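Local coordinates for protein acyl-ACP thioesterase (Bacteroides thetaiotaomicron, PDB 2ESS) that binds calcium and probably hydrolyses fatty acyl-ACP thioesters to release free fatty acids, at residues 197-208 with 239-248. Residues are numbered along the deposited sequence; the frame is centred on the assembly and turned at random.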
ATOM      1  N   LYS A 197       9.075 -12.859  17.421  1.00 33.86           N
ATOM      2  CA  LYS A 197       8.535 -11.789  18.230  1.00 36.39           C
ATOM      3  C   LYS A 197       7.643 -10.923  17.384  1.00 37.98           C
ATOM      4  O   LYS A 197       7.613 -11.034  16.165  1.00 41.12           O
ATOM      5  CB  LYS A 197       9.656 -10.935  18.806  1.00 37.80           C
ATOM      6  CG  LYS A 197      10.619 -11.686  19.744  1.00 39.23           C
ATOM      7  CD  LYS A 197      11.811 -10.813  20.142  1.00 36.08           C
ATOM      8  CE  LYS A 197      12.861 -11.644  20.837  1.00 43.55           C
ATOM      9  NZ  LYS A 197      14.131 -10.918  21.123  1.00 43.31           N
ATOM     10  N   ARG A 198       6.926 -10.044  18.045  1.00 34.53           N
ATOM     11  CA  ARG A 198       6.130  -9.046  17.346  1.00 36.49           C
ATOM     12  C   ARG A 198       6.487  -7.685  17.890  1.00 32.35           C
ATOM     13  O   ARG A 198       6.944  -7.580  19.020  1.00 30.41           O
ATOM     14  CB  ARG A 198       4.646  -9.302  17.552  1.00 36.55           C
ATOM     15  CG  ARG A 198       4.235  -9.405  18.973  1.00 47.02           C
ATOM     16  CD  ARG A 198       2.773  -9.752  19.078  1.00 58.18           C
ATOM     17  NE  ARG A 198       1.984  -8.619  18.638  1.00 57.33           N
ATOM     18  CZ  ARG A 198       1.761  -7.529  19.370  1.00 62.94           C
ATOM     19  NH1 ARG A 198       2.240  -7.417  20.609  1.00 53.68           N
ATOM     20  NH2 ARG A 198       1.038  -6.552  18.846  1.00 62.51           N
ATOM     21  N   ILE A 199       6.203  -6.654  17.091  1.00 32.82           N
ATOM     22  CA  ILE A 199       6.428  -5.291  17.494  1.00 34.50           C
ATOM     23  C   ILE A 199       5.286  -4.893  18.414  1.00 33.83           C
ATOM     24  O   ILE A 199       4.138  -4.875  17.994  1.00 34.73           O
ATOM     25  CB  ILE A 199       6.458  -4.330  16.296  1.00 32.33           C
ATOM     26  CG1 ILE A 199       7.613  -4.714  15.364  1.00 33.96           C
ATOM     27  CG2 ILE A 199       6.657  -2.864  16.803  1.00 32.82           C
ATOM     28  CD1 ILE A 199       7.647  -3.938  14.048  1.00 36.03           C
ATOM     29  N   ARG A 200       5.604  -4.538  19.650  1.00 30.18           N
ATOM     30  CA  ARG A 200       4.599  -4.045  20.586  1.00 33.89           C
ATOM     31  C   ARG A 200       4.504  -2.536  20.647  1.00 34.76           C
ATOM     32  O   ARG A 200       3.431  -1.998  20.919  1.00 36.26           O
ATOM     33  CB  ARG A 200       4.774  -4.654  21.964  1.00 37.00           C
ATOM     34  CG  ARG A 200       5.701  -3.991  22.932  1.00 50.48           C
ATOM     35  CD  ARG A 200       5.214  -4.278  24.371  1.00 66.67           C
ATOM     36  NE  ARG A 200       3.935  -3.595  24.641  1.00 74.37           N
ATOM     37  CZ  ARG A 200       2.709  -4.134  24.580  1.00 78.95           C
ATOM     38  NH1 ARG A 200       2.506  -5.421  24.278  1.00 79.01           N
ATOM     39  NH2 ARG A 200       1.655  -3.365  24.842  1.00 81.90           N
ATOM     40  N   ARG A 201       5.613  -1.851  20.391  1.00 33.78           N
ATOM     41  CA  ARG A 201       5.577  -0.390  20.306  1.00 32.68           C
ATOM     42  C   ARG A 201       6.453   0.095  19.186  1.00 33.07           C
ATOM     43  O   ARG A 201       7.553  -0.407  18.993  1.00 34.26           O
ATOM     44  CB  ARG A 201       5.995   0.255  21.618  1.00 35.30           C
ATOM     45  CG  ARG A 201       5.820   1.799  21.564  1.00 34.34           C
ATOM     46  CD  ARG A 201       5.741   2.373  22.862  1.00 38.31           C
ATOM     47  NE  ARG A 201       5.836   3.829  22.772  1.00 42.19           N
ATOM     48  CZ  ARG A 201       4.898   4.698  23.131  1.00 39.27           C
ATOM     49  NH1 ARG A 201       3.698   4.285  23.579  1.00 36.41           N
ATOM     50  NH2 ARG A 201       5.178   6.003  23.030  1.00 36.77           N
ATOM     51  N   PHE A 202       5.949   1.083  18.449  1.00 31.12           N
ATOM     52  CA  PHE A 202       6.613   1.633  17.302  1.00 31.98           C
ATOM     53  C   PHE A 202       6.413   3.149  17.287  1.00 32.50           C
ATOM     54  O   PHE A 202       5.281   3.647  17.375  1.00 33.37           O
ATOM     55  CB  PHE A 202       6.083   0.979  16.025  1.00 36.40           C
ATOM     56  CG  PHE A 202       6.712   1.520  14.776  1.00 35.77           C
ATOM     57  CD1 PHE A 202       7.979   1.123  14.397  1.00 39.12           C
ATOM     58  CD2 PHE A 202       6.036   2.454  14.004  1.00 39.37           C
ATOM     59  CE1 PHE A 202       8.571   1.652  13.273  1.00 34.91           C
ATOM     60  CE2 PHE A 202       6.606   2.964  12.906  1.00 41.00           C
ATOM     61  CZ  PHE A 202       7.882   2.556  12.529  1.00 37.26           C
ATOM     62  N   GLU A 203       7.514   3.885  17.200  1.00 32.95           N
ATOM     63  CA  GLU A 203       7.446   5.337  17.149  1.00 34.89           C
ATOM     64  C   GLU A 203       8.207   5.912  15.965  1.00 31.88           C
ATOM     65  O   GLU A 203       9.206   5.379  15.564  1.00 31.05           O
ATOM     66  CB  GLU A 203       8.018   5.935  18.419  1.00 32.94           C
ATOM     67  CG  GLU A 203       7.488   5.383  19.705  1.00 35.01           C
ATOM     68  CD  GLU A 203       8.193   5.941  20.940  1.00 43.02           C
ATOM     69  OE1 GLU A 203       8.955   6.926  20.829  1.00 48.09           O
ATOM     70  OE2 GLU A 203       8.004   5.351  22.027  1.00 48.78           O
HETATM   71  N   MSE A 204       7.676   6.971  15.395  1.00 28.78           N
HETATM   72  CA  MSE A 204       8.284   7.718  14.299  1.00 31.85           C
HETATM   73  C   MSE A 204       8.371   9.165  14.746  1.00 33.02           C
HETATM   74  O   MSE A 204       7.424   9.698  15.391  1.00 33.16           O
HETATM   75  CB  MSE A 204       7.395   7.693  13.077  1.00 34.14           C
HETATM   76  CG  MSE A 204       7.295   6.336  12.430  1.00 38.27           C
HETATM   77 SE   MSE A 204       9.108   5.831  11.699  0.75 39.87          SE
HETATM   78  CE  MSE A 204       9.700   7.414  10.627  1.00 38.67           C
ATOM     79  N   ALA A 205       9.502   9.785  14.416  1.00 32.71           N
ATOM     80  CA  ALA A 205       9.673  11.243  14.510  1.00 32.65           C
ATOM     81  C   ALA A 205      10.080  11.758  13.139  1.00 33.07           C
ATOM     82  O   ALA A 205      11.070  11.316  12.575  1.00 33.20           O
ATOM     83  CB  ALA A 205      10.742  11.602  15.543  1.00 32.27           C
ATOM     84  N   TYR A 206       9.343  12.724  12.622  1.00 31.21           N
ATOM     85  CA  TYR A 206       9.545  13.173  11.232  1.00 31.35           C
ATOM     86  C   TYR A 206      10.252  14.488  11.347  1.00 32.60           C
ATOM     87  O   TYR A 206       9.698  15.470  11.846  1.00 33.61           O
ATOM     88  CB  TYR A 206       8.211  13.302  10.486  1.00 31.39           C
ATOM     89  CG  TYR A 206       7.568  11.963  10.260  1.00 34.97           C
ATOM     90  CD1 TYR A 206       8.030  11.119   9.234  1.00 38.41           C
ATOM     91  CD2 TYR A 206       6.557  11.505  11.079  1.00 36.99           C
ATOM     92  CE1 TYR A 206       7.492   9.853   9.036  1.00 36.42           C
ATOM     93  CE2 TYR A 206       6.003  10.237  10.867  1.00 30.75           C
ATOM     94  CZ  TYR A 206       6.460   9.437   9.847  1.00 33.93           C
ATOM     95  OH  TYR A 206       5.908   8.189   9.665  1.00 36.81           O
ATOM     96  N   VAL A 207      11.505  14.494  10.931  1.00 33.76           N
ATOM     97  CA  VAL A 207      12.384  15.627  11.171  1.00 35.28           C
ATOM     98  C   VAL A 207      12.518  16.567   9.963  1.00 37.57           C
ATOM     99  O   VAL A 207      12.547  17.775  10.117  1.00 35.92           O
ATOM    100  CB  VAL A 207      13.757  15.128  11.652  1.00 34.92           C
ATOM    101  CG1 VAL A 207      14.690  16.310  11.985  1.00 38.28           C
ATOM    102  CG2 VAL A 207      13.557  14.179  12.846  1.00 33.90           C
ATOM    103  N   ALA A 208      12.640  16.002   8.776  1.00 34.62           N
ATOM    104  CA  ALA A 208      12.930  16.757   7.575  1.00 33.01           C
ATOM    105  C   ALA A 208      12.542  15.900   6.387  1.00 33.25           C
ATOM    106  O   ALA A 208      12.234  14.705   6.547  1.00 34.34           O
ATOM    107  CB  ALA A 208      14.369  17.124   7.505  1.00 29.69           C
ATOM    108  N   VAL A 239      19.555  14.549   9.297  1.00 33.55           N
ATOM    109  CA  VAL A 239      18.543  13.629   9.796  1.00 33.64           C
ATOM    110  C   VAL A 239      17.181  13.939   9.201  1.00 32.77           C
ATOM    111  O   VAL A 239      16.713  15.082   9.265  1.00 35.44           O
ATOM    112  CB  VAL A 239      18.465  13.621  11.320  1.00 33.57           C
ATOM    113  CG1 VAL A 239      17.308  12.763  11.793  1.00 33.92           C
ATOM    114  CG2 VAL A 239      19.789  13.109  11.912  1.00 36.27           C
ATOM    115  N   VAL A 240      16.543  12.925   8.617  1.00 29.18           N
ATOM    116  CA  VAL A 240      15.171  13.088   8.123  1.00 30.33           C
ATOM    117  C   VAL A 240      14.107  12.454   9.022  1.00 33.80           C
ATOM    118  O   VAL A 240      12.984  12.960   9.095  1.00 28.48           O
ATOM    119  CB  VAL A 240      15.000  12.626   6.644  1.00 31.58           C
ATOM    120  CG1 VAL A 240      15.888  13.528   5.750  1.00 34.78           C
ATOM    121  CG2 VAL A 240      15.324  11.125   6.466  1.00 30.20           C
ATOM    122  N   CYS A 241      14.428  11.347   9.678  1.00 33.07           N
ATOM    123  CA  CYS A 241      13.516  10.825  10.694  1.00 32.30           C
ATOM    124  C   CYS A 241      14.247   9.963  11.684  1.00 30.67           C
ATOM    125  O   CYS A 241      15.376   9.561  11.443  1.00 30.14           O
ATOM    126  CB  CYS A 241      12.344  10.096  10.073  1.00 38.76           C
ATOM    127  SG  CYS A 241      12.734   8.697   9.110  1.00 45.37           S
ATOM    128  N   ARG A 242      13.584   9.704  12.809  1.00 32.29           N
ATOM    129  CA  ARG A 242      14.040   8.794  13.837  1.00 31.57           C
ATOM    130  C   ARG A 242      12.862   7.905  14.190  1.00 33.00           C
ATOM    131  O   ARG A 242      11.678   8.281  13.964  1.00 29.85           O
ATOM    132  CB  ARG A 242      14.566   9.544  15.079  1.00 31.13           C
ATOM    133  CG  ARG A 242      15.871  10.262  14.815  1.00 38.00           C
ATOM    134  CD  ARG A 242      16.478  10.957  16.041  1.00 36.96           C
ATOM    135  NE  ARG A 242      15.844  12.234  16.141  1.00 54.10           N
ATOM    136  CZ  ARG A 242      16.374  13.391  15.779  1.00 46.02           C
ATOM    137  NH1 ARG A 242      17.620  13.504  15.328  1.00 52.44           N
ATOM    138  NH2 ARG A 242      15.616  14.457  15.902  1.00 46.72           N
ATOM    139  N   SER A 243      13.199   6.735  14.739  1.00 29.52           N
ATOM    140  CA  SER A 243      12.237   5.715  15.059  1.00 32.24           C
ATOM    141  C   SER A 243      12.682   4.921  16.265  1.00 32.90           C
ATOM    142  O   SER A 243      13.877   4.793  16.557  1.00 31.91           O
ATOM    143  CB  SER A 243      12.022   4.799  13.843  1.00 34.03           C
ATOM    144  OG  SER A 243      11.126   3.739  14.122  1.00 37.90           O
ATOM    145  N   LYS A 244      11.689   4.430  16.992  1.00 32.03           N
ATOM    146  CA  LYS A 244      11.900   3.500  18.067  1.00 33.32           C
ATOM    147  C   LYS A 244      10.996   2.284  17.824  1.00 34.15           C
ATOM    148  O   LYS A 244       9.814   2.414  17.494  1.00 33.03           O
ATOM    149  CB  LYS A 244      11.614   4.176  19.386  1.00 37.37           C
ATOM    150  CG  LYS A 244      11.948   3.366  20.602  1.00 41.54           C
ATOM    151  CD  LYS A 244      11.516   4.083  21.879  1.00 52.24           C
ATOM    152  CE  LYS A 244      12.264   5.379  22.073  1.00 54.79           C
ATOM    153  NZ  LYS A 244      12.154   5.878  23.462  1.00 62.17           N
ATOM    154  N   VAL A 245      11.590   1.106  17.944  1.00 34.49           N
ATOM    155  CA  VAL A 245      10.913  -0.170  17.677  1.00 33.37           C
ATOM    156  C   VAL A 245      11.151  -1.032  18.893  1.00 33.43           C
ATOM    157  O   VAL A 245      12.311  -1.287  19.281  1.00 33.91           O
ATOM    158  CB  VAL A 245      11.453  -0.864  16.422  1.00 34.67           C
ATOM    159  CG1 VAL A 245      10.505  -1.962  15.996  1.00 36.86           C
ATOM    160  CG2 VAL A 245      11.638   0.089  15.260  1.00 37.68           C
ATOM    161  N   ILE A 246      10.067  -1.423  19.546  1.00 32.94           N
ATOM    162  CA  ILE A 246      10.148  -2.352  20.676  1.00 35.01           C
ATOM    163  C   ILE A 246       9.441  -3.666  20.300  1.00 34.42           C
ATOM    164  O   ILE A 246       8.252  -3.683  19.982  1.00 31.67           O
ATOM    165  CB  ILE A 246       9.579  -1.723  21.976  1.00 35.52           C
ATOM    166  CG1 ILE A 246      10.393  -0.442  22.326  1.00 39.11           C
ATOM    167  CG2 ILE A 246       9.646  -2.720  23.130  1.00 35.12           C
ATOM    168  CD1 ILE A 246       9.870   0.333  23.478  1.00 37.05           C
ATOM    169  N   PHE A 247      10.198  -4.744  20.312  1.00 33.50           N
ATOM    170  CA  PHE A 247       9.671  -6.077  20.064  1.00 35.78           C
ATOM    171  C   PHE A 247       9.348  -6.759  21.378  1.00 38.60           C
ATOM    172  O   PHE A 247       9.904  -6.401  22.412  1.00 38.62           O
ATOM    173  CB  PHE A 247      10.689  -6.948  19.344  1.00 34.85           C
ATOM    174  CG  PHE A 247      10.878  -6.601  17.908  1.00 37.53           C
ATOM    175  CD1 PHE A 247      11.745  -5.600  17.527  1.00 33.38           C
ATOM    176  CD2 PHE A 247      10.201  -7.312  16.917  1.00 39.36           C
ATOM    177  CE1 PHE A 247      11.929  -5.304  16.185  1.00 39.98           C
ATOM    178  CE2 PHE A 247      10.393  -7.024  15.576  1.00 38.21           C
ATOM    179  CZ  PHE A 247      11.242  -6.010  15.207  1.00 38.31           C
ATOM    180  N   GLU A 248       8.443  -7.736  21.326  1.00 42.60           N
ATOM    181  CA  GLU A 248       8.336  -8.740  22.396  1.00 49.24           C
ATOM    182  C   GLU A 248       7.929 -10.146  21.900  1.00 50.37           C
ATOM    183  O   GLU A 248       7.124 -10.299  20.953  1.00 48.72           O
ATOM    184  CB  GLU A 248       7.377  -8.241  23.469  1.00 51.76           C
ATOM    185  CG  GLU A 248       5.911  -8.367  23.135  1.00 61.39           C
ATOM    186  CD  GLU A 248       5.052  -8.361  24.381  1.00 71.78           C
ATOM    187  OE1 GLU A 248       5.476  -7.769  25.406  1.00 76.46           O
ATOM    188  OE2 GLU A 248       3.956  -8.960  24.323  1.00 83.51           O
ATOM    189  OXT GLU A 248       8.375 -11.179  22.446  1.00 53.68           O
TER
HETATM  190  O   HOH W   1       9.520   4.477  24.264  1.00 53.44           O
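Ile199 faces Phe247, and Tyr206 faces Cys241 at the far end of an antiparallel pairing of strands 199-206 and 239-247, whose axes run 175° apart. Backbone hydrogen bonds join Glu203 to Lys244 and Ala205 to Arg242 in both directions. The register slips by one at a classic beta bulge: Arg200 and Arg201 both face Ile246, whose O accepts Arg200 N at 2.8 Å and Arg201 N at 3.2 Å. Beyond it, Arg198 and Glu248 exchange two more bonds at the C-terminus. Glu203 O also takes a side-chain bond, from Ser243 OG at 2.9 Å; OG is anti to the backbone N (chi1 177°), which sets it beside strand 199-206.

The face turned to helix 178-186 is mostly apolar. Ile199 CG1 sits over one face of the Phe247 ring, 4.0 Å from its centroid, a CH-pi contact offset toward the rim. Phe202 lies alongside Val245 and meets Val245 CG2 with its ring edge. The bent selenomethionine chain of Met204 brings CE to 3.6 Å from Cys241 SG.

Charged chains dominate the other face, with Ala205 and Ile246 among them. Arg201 grips Glu203 OE2 side-on with NE (2.8 Å) and NH2, and its NH1 bridges to Glu68 of strand 58-69. Glu203 and Lys244 run side by side, and a water links Glu203 OE2 to Lys244 NZ.

With helix 178-186 against its apolar face, this pair belongs to the C-terminal hotdog domain; strand 199-206 also bonds strand 58-69, continuing the sheet into the N-terminal hotdog domain.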